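MdcD (Pseudomonas aeruginosa, PDB 5VIP) serves as the beta subunit of biotin-independent malonate decarboxylase and probably takes part in decarboxylating malonyl groups carried on an acyl carrier protein. Local coordinates at residues Leu237-Phe240 with Ala241-Leu244; Cys250-Ala253 with Glu254-Arg258; Gly86-Ser89 with Gly90-Ala94. All blocks are in the same frame, centred on the assembly; numbering follows the deposited sequence.

Contact 1. Residues Leu237-Phe240 with Ala241-Leu244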
loop_
_atom_site.group_PDB
_atom_site.type_symbol
_atom_site.label_atom_id
_atom_site.label_comp_id
_atom_site.label_asym_id
_atom_site.label_seq_id
_atom_site.Cartn_x
_atom_site.Cartn_y
_atom_site.Cartn_z
ATOM N N LEU B 237 6.495 15.932 18.073
ATOM C CA LEU B 237 6.123 15.623 19.447
ATOM C C LEU B 237 4.660 16.023 19.755
ATOM O O LEU B 237 3.948 15.298 20.458
ATOM C CB LEU B 237 7.067 16.318 20.422
ATOM C CG LEU B 237 8.512 15.804 20.460
ATOM C CD1 LEU B 237 9.289 16.524 21.551
ATOM C CD2 LEU B 237 8.557 14.304 20.681
ATOM N N ALA B 238 4.221 17.160 19.223
ATOM C CA ALA B 238 2.857 17.636 19.459
ATOM C C ALA B 238 1.851 16.672 18.849
ATOM O O ALA B 238 0.807 16.402 19.432
ATOM C CB ALA B 238 2.663 19.035 18.894
ATOM N N TYR B 239 2.183 16.125 17.684
ATOM C CA TYR B 239 1.267 15.216 17.009
ATOM C C TYR B 239 1.185 13.871 17.706
ATOM O O TYR B 239 0.101 13.317 17.811
ATOM C CB TYR B 239 1.648 15.047 15.537
ATOM C CG TYR B 239 1.020 16.135 14.699
ATOM C CD1 TYR B 239 -0.336 16.118 14.429
ATOM C CD2 TYR B 239 1.769 17.215 14.243
ATOM C CE1 TYR B 239 -0.935 17.115 13.684
ATOM C CE2 TYR B 239 1.180 18.226 13.507
ATOM C CZ TYR B 239 -0.173 18.170 13.229
ATOM O OH TYR B 239 -0.765 19.176 12.484
ATOM N N PHE B 240 2.303 13.349 18.202
ATOM C CA PHE B 240 2.234 12.146 19.029
ATOM C C PHE B 240 1.417 12.376 20.294
ATOM O O PHE B 240 0.652 11.508 20.691
ATOM C CB PHE B 240 3.628 11.643 19.410
ATOM C CG PHE B 240 4.302 10.869 18.300
ATOM C CD1 PHE B 240 3.709 9.730 17.785
ATOM C CD2 PHE B 240 5.512 11.287 17.778
ATOM C CE1 PHE B 240 4.313 9.004 16.762
ATOM C CE2 PHE B 240 6.127 10.568 16.749
ATOM C CZ PHE B 240 5.524 9.434 16.240
ATOM N N ALA B 241 1.583 13.536 20.918
ATOM C CA ALA B 241 0.869 13.848 22.169
ATOM C C ALA B 241 -0.638 14.007 21.932
ATOM O O ALA B 241 -1.456 13.800 22.826
ATOM C CB ALA B 241 1.441 15.105 22.800
ATOM N N LYS B 242 -0.980 14.383 20.711
ATOM C CA LYS B 242 -2.363 14.500 20.256
ATOM C C LYS B 242 -3.084 13.150 20.247
ATOM O O LYS B 242 -4.280 13.073 20.532
ATOM C CB LYS B 242 -2.350 15.121 18.862
ATOM C CG LYS B 242 -3.640 15.537 18.268
ATOM C CD LYS B 242 -3.286 16.417 17.076
ATOM C CE LYS B 242 -4.408 16.479 16.074
ATOM N NZ LYS B 242 -5.503 17.374 16.494
ATOM N N GLY B 243 -2.358 12.080 19.926
ATOM C CA GLY B 243 -2.952 10.751 19.927
ATOM C C GLY B 243 -3.670 10.457 18.626
ATOM O O GLY B 243 -3.579 11.234 17.659
ATOM N N LEU B 244 -4.406 9.349 18.599
ATOM C CA LEU B 244 -5.105 8.924 17.389
ATOM C C LEU B 244 -6.215 9.905 16.972
ATOM O O LEU B 244 -7.058 10.278 17.787
ATOM C CB LEU B 244 -5.696 7.530 17.592
ATOM C CG LEU B 244 -4.698 6.372 17.610
ATOM C CD1 LEU B 244 -5.399 5.073 18.000
ATOM C CD2 LEU B 244 -4.060 6.241 16.232
#
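The C-terminal turn of helix 229-242, where L237, A238 and Y239 offer carbonyls to A241, K242 and G243, is a worked example of how the bonding of an alpha-helix changes as it stops. Two alpha-helical bonds remain, the second more bent: A241 N donates to L237 O at 3.0 Å, and K242 N reaches A238 O at the same length with an N-H...O angle of 136°. The bonding then blurs. G243 N lies 3.5 Å from Y239 O and 3.2 Å from F240 O, both weak bonds, so its one N-H is divided between an i-4 and an i-3 acceptor. G243 is the first residue to leave helical angles, with a positive phi that glycine accepts readily.

The side chains sort by direction. F240 turns its ring inward, onto V150, R111 and L113 of the central sheet, and the Y239 ring meets that of Y172 with planes at about 45°. Y172 also binds the end of the turn, its OH hydrogen-bonded to G243 O. K242 runs beside Y239, both pointing the same way. With CG anti to the backbone N (chi1 -171°), K242 carries its aliphatic chain along the tyrosine, and its CD comes obliquely to the ring, 4.0 Å from Y239 CD1.

Contact 2. Residues Cys250-Ala253 with Glu254-Arg258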
loop_
_atom_site.group_PDB
_atom_site.type_symbol
_atom_site.label_atom_id
_atom_site.label_comp_id
_atom_site.label_asym_id
_atom_site.label_seq_id
_atom_site.Cartn_x
_atom_site.Cartn_y
_atom_site.Cartn_z
ATOM N N CYS B 250 -8.597 8.441 5.763
ATOM C CA CYS B 250 -8.925 7.098 5.252
ATOM C C CYS B 250 -10.350 6.645 5.581
ATOM O O CYS B 250 -10.902 5.758 4.922
ATOM C CB CYS B 250 -7.943 6.056 5.810
ATOM S SG CYS B 250 -6.358 6.050 4.984
ATOM N N ARG B 251 -10.935 7.242 6.613
ATOM C CA ARG B 251 -12.285 6.878 7.033
ATOM C C ARG B 251 -13.344 7.775 6.407
ATOM O O ARG B 251 -14.493 7.765 6.838
ATOM C CB ARG B 251 -12.409 6.953 8.549
ATOM C CG ARG B 251 -11.407 6.096 9.304
ATOM C CD ARG B 251 -11.743 4.612 9.221
ATOM N NE ARG B 251 -11.494 3.976 10.511
ATOM C CZ ARG B 251 -12.440 3.447 11.277
ATOM N NH1 ARG B 251 -13.701 3.445 10.864
ATOM N NH2 ARG B 251 -12.123 2.900 12.443
ATOM N N ARG B 252 -12.968 8.555 5.398
ATOM C CA ARG B 252 -13.894 9.536 4.848
ATOM C C ARG B 252 -14.271 9.244 3.400
ATOM O O ARG B 252 -14.554 10.161 2.633
ATOM C CB ARG B 252 -13.296 10.937 4.959
ATOM C CG ARG B 252 -12.847 11.277 6.362
ATOM C CD ARG B 252 -12.984 12.748 6.640
ATOM N NE ARG B 252 -11.995 13.563 5.944
ATOM C CZ ARG B 252 -10.916 14.083 6.530
ATOM N NH1 ARG B 252 -10.679 13.856 7.820
ATOM N NH2 ARG B 252 -10.075 14.835 5.830
ATOM N N ALA B 253 -14.287 7.966 3.042
ATOM C CA ALA B 253 -14.527 7.556 1.659
ATOM C C ALA B 253 -15.842 8.107 1.097
ATOM O O ALA B 253 -15.871 8.621 -0.027
ATOM C CB ALA B 253 -14.503 6.024 1.549
ATOM N N GLU B 254 -16.924 8.006 1.866
ATOM C CA GLU B 254 -18.224 8.451 1.368
ATOM C C GLU B 254 -18.202 9.953 1.111
ATOM O O GLU B 254 -18.815 10.438 0.162
ATOM C CB GLU B 254 -19.352 8.095 2.345
ATOM C CG GLU B 254 -19.094 8.510 3.789
ATOM C CD GLU B 254 -20.363 8.937 4.521
ATOM O OE1 GLU B 254 -21.452 8.403 4.206
ATOM O OE2 GLU B 254 -20.269 9.813 5.409
ATOM N N ASP B 255 -17.478 10.685 1.949
ATOM C CA ASP B 255 -17.349 12.126 1.780
ATOM C C ASP B 255 -16.513 12.497 0.565
ATOM O O ASP B 255 -16.863 13.426 -0.162
ATOM C CB ASP B 255 -16.738 12.757 3.027
ATOM C CG ASP B 255 -17.511 12.416 4.275
ATOM O OD1 ASP B 255 -18.701 12.791 4.364
ATOM O OD2 ASP B 255 -16.934 11.746 5.157
ATOM N N TYR B 256 -15.395 11.800 0.364
ATOM C CA TYR B 256 -14.562 12.055 -0.806
ATOM C C TYR B 256 -15.343 11.716 -2.074
ATOM O O TYR B 256 -15.264 12.433 -3.068
ATOM C CB TYR B 256 -13.252 11.255 -0.747
ATOM C CG TYR B 256 -12.199 11.890 0.143
ATOM C CD1 TYR B 256 -11.475 12.992 -0.291
ATOM C CD2 TYR B 256 -11.929 11.384 1.412
ATOM C CE1 TYR B 256 -10.516 13.586 0.518
ATOM C CE2 TYR B 256 -10.974 11.972 2.229
ATOM C CZ TYR B 256 -10.274 13.071 1.776
ATOM O OH TYR B 256 -9.311 13.656 2.572
ATOM N N LEU B 257 -16.100 10.625 -2.028
ATOM C CA LEU B 257 -16.906 10.208 -3.169
ATOM C C LEU B 257 -17.968 11.253 -3.511
ATOM O O LEU B 257 -18.177 11.560 -4.679
ATOM C CB LEU B 257 -17.555 8.857 -2.894
ATOM C CG LEU B 257 -16.652 7.654 -3.169
ATOM C CD1 LEU B 257 -17.247 6.400 -2.566
ATOM C CD2 LEU B 257 -16.459 7.489 -4.662
ATOM N N ARG B 258 -18.630 11.801 -2.493
ATOM C CA ARG B 258 -19.571 12.900 -2.715
ATOM C C ARG B 258 -18.863 14.091 -3.371
ATOM O O ARG B 258 -19.286 14.559 -4.429
ATOM C CB ARG B 258 -20.236 13.322 -1.404
#
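The guanidinium of R252 and the phenol ring of Y256, one turn apart, are two flat groups whose planes differ by just 18°, yet the side chains cross aslant instead of stacking squarely. Y256 OH approaches the guanidinium obliquely, 3.5 Å from R252 NH2, while lower down R252 CB sits 3.7 Å from Y256 CE2. The backbone meets the ring too: A253 N lies at its edge, near its plane, and R252 O comes in obliquely, 3.1 Å from Y256 CD2. The ring also stacks on an aromatic side chain from the chain of another protein.

R252 holds the N-cap position of helix 253-261, and its carbonyl opens the bonding ladder. Y256 N donates to R252 O at 2.9 Å, almost straight at 164°; L257 N follows with a 2.8 Å bond to A253 O. As expected of a first turn, not every amide is paired, and buried A253 N has no partner in the model. D255 directs its carboxylate back over R252, with OD2 3.7 Å from R252 CB, but its salt bridge is to R247 NH2. R247 O in turn accepts a weak hydrogen bond from R252 NH1, so R247 contacts both D255 and R252.

Helix 253-261 follows helix 229-242 through the loop holding R247 and C250, lies far from the centre of the chain, and packs A253 and L257 each against an aromatic side chain of the chain of another protein.

Contact 3. Residues Gly86-Ser89 with Gly90-Ala94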
loop_
_atom_site.group_PDB
_atom_site.type_symbol
_atom_site.label_atom_id
_atom_site.label_comp_id
_atom_site.label_asym_id
_atom_site.label_seq_id
_atom_site.Cartn_x
_atom_site.Cartn_y
_atom_site.Cartn_z
ATOM N N GLY B 86 14.124 -2.179 -1.260
ATOM C CA GLY B 86 14.335 -3.552 -1.672
ATOM C C GLY B 86 13.846 -4.476 -0.583
ATOM O O GLY B 86 13.095 -4.055 0.303
ATOM N N GLU B 87 14.275 -5.734 -0.635
ATOM C CA GLU B 87 13.857 -6.725 0.350
ATOM C C GLU B 87 14.306 -6.368 1.779
ATOM O O GLU B 87 13.509 -6.385 2.715
ATOM C CB GLU B 87 14.395 -8.109 -0.012
ATOM C CG GLU B 87 13.814 -9.183 0.876
ATOM C CD GLU B 87 14.452 -10.546 0.689
ATOM O OE1 GLU B 87 15.369 -10.670 -0.152
ATOM O OE2 GLU B 87 14.031 -11.488 1.396
ATOM N N VAL B 88 15.586 -6.048 1.939
ATOM C CA VAL B 88 16.120 -5.784 3.271
ATOM C C VAL B 88 15.612 -4.456 3.831
ATOM O O VAL B 88 15.081 -4.428 4.937
ATOM C CB VAL B 88 17.654 -5.804 3.275
ATOM C CG1 VAL B 88 18.202 -5.238 4.584
ATOM C CG2 VAL B 88 18.146 -7.245 3.079
ATOM N N SER B 89 15.771 -3.369 3.082
ATOM C CA SER B 89 15.271 -2.070 3.533
ATOM C C SER B 89 13.767 -2.122 3.812
ATOM O O SER B 89 13.281 -1.530 4.779
ATOM C CB SER B 89 15.575 -0.979 2.510
ATOM O OG SER B 89 15.141 -1.337 1.216
ATOM N N GLY B 90 13.030 -2.832 2.965
ATOM C CA GLY B 90 11.596 -2.967 3.162
ATOM C C GLY B 90 11.244 -3.720 4.435
ATOM O O GLY B 90 10.328 -3.326 5.158
ATOM N N ALA B 91 11.961 -4.811 4.710
ATOM C CA ALA B 91 11.727 -5.597 5.917
ATOM C C ALA B 91 12.133 -4.852 7.186
ATOM O O ALA B 91 11.544 -5.063 8.256
ATOM C CB ALA B 91 12.467 -6.921 5.836
ATOM N N LYS B 92 13.151 -4.003 7.086
ATOM C CA LYS B 92 13.563 -3.208 8.246
ATOM C C LYS B 92 12.418 -2.300 8.695
ATOM O O LYS B 92 12.132 -2.183 9.883
ATOM C CB LYS B 92 14.813 -2.379 7.921
ATOM C CG LYS B 92 16.099 -3.212 7.906
ATOM C CD LYS B 92 17.315 -2.400 7.466
ATOM C CE LYS B 92 17.796 -1.471 8.568
ATOM N NZ LYS B 92 19.097 -0.799 8.238
ATOM N N ILE B 93 11.748 -1.673 7.736
ATOM C CA ILE B 93 10.663 -0.762 8.076
ATOM C C ILE B 93 9.460 -1.553 8.586
ATOM O O ILE B 93 8.912 -1.236 9.635
ATOM C CB ILE B 93 10.261 0.099 6.881
ATOM C CG1 ILE B 93 11.459 0.939 6.396
ATOM C CG2 ILE B 93 9.073 1.009 7.249
ATOM C CD1 ILE B 93 11.196 1.670 5.084
ATOM N N ALA B 94 9.050 -2.575 7.837
ATOM C CA ALA B 94 7.903 -3.397 8.225
ATOM C C ALA B 94 8.115 -4.018 9.597
ATOM O O ALA B 94 7.219 -3.992 10.442
ATOM C CB ALA B 94 7.644 -4.497 7.169
#
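Backbone bonds come first in this opening turn of helix 87-105, where G86, E87 and V88 accept from G90, A91 and K92 in the regular i to i+4 order. G90 N meets G86 O and K92 N meets V88 O, both at 2.9 Å, and A91 N reaches E87 O at 3.0 Å. I93 N to S89 O is longer and weak.

Side-chain polar bonds finish the helix start. G86 is the N-cap and S89 the third helical residue; S89 OG accepts the amide of G86 N at 2.8 Å and 173°, which is half of a capping box, the other half being impossible for a glycine N-cap. A chi1 of 52° folds OG back toward the amide of G86. E87 N is taken by E125 OE1.

Apolar contacts are lighter. V88 CG1 and K92 CD touch at 4.1 Å as the two chains pass at a slant, and the I93 side chain packs on A74 and I76 of the sheet, its CG1 lying beside the carbonyl of S89.

Chemically, the charged side chains find partners: K92 NZ forms a salt bridge with D57 OD2 and a hydrogen bond with V59 O, and E87 OE2 bonds a polar side chain of another protein's chain. The salt bridge probably offsets part of the cost of burying the K92 ammonium group.

Read from the N terminus, the contacts come in series, 3, then 1, then 2; none nests in or crosses another, and each is a local contact along one stretch of chain that closes no longer loop. Contact 3 starts the helix of the beta-alpha-beta unit between strands 69-76 and 111-115. Contact 1 ends helix 229-242 against strands 111-115, 150-153 and 172-176 of the same mixed sheet. A short connection then leads to contact 2, which begins helix 253-261, with about 9 Å between the nearest atoms of the two. Two contacts open helices and one closes a helix. Contacts 2 and 3, their centres about 31 Å apart, both meet the other protein chain.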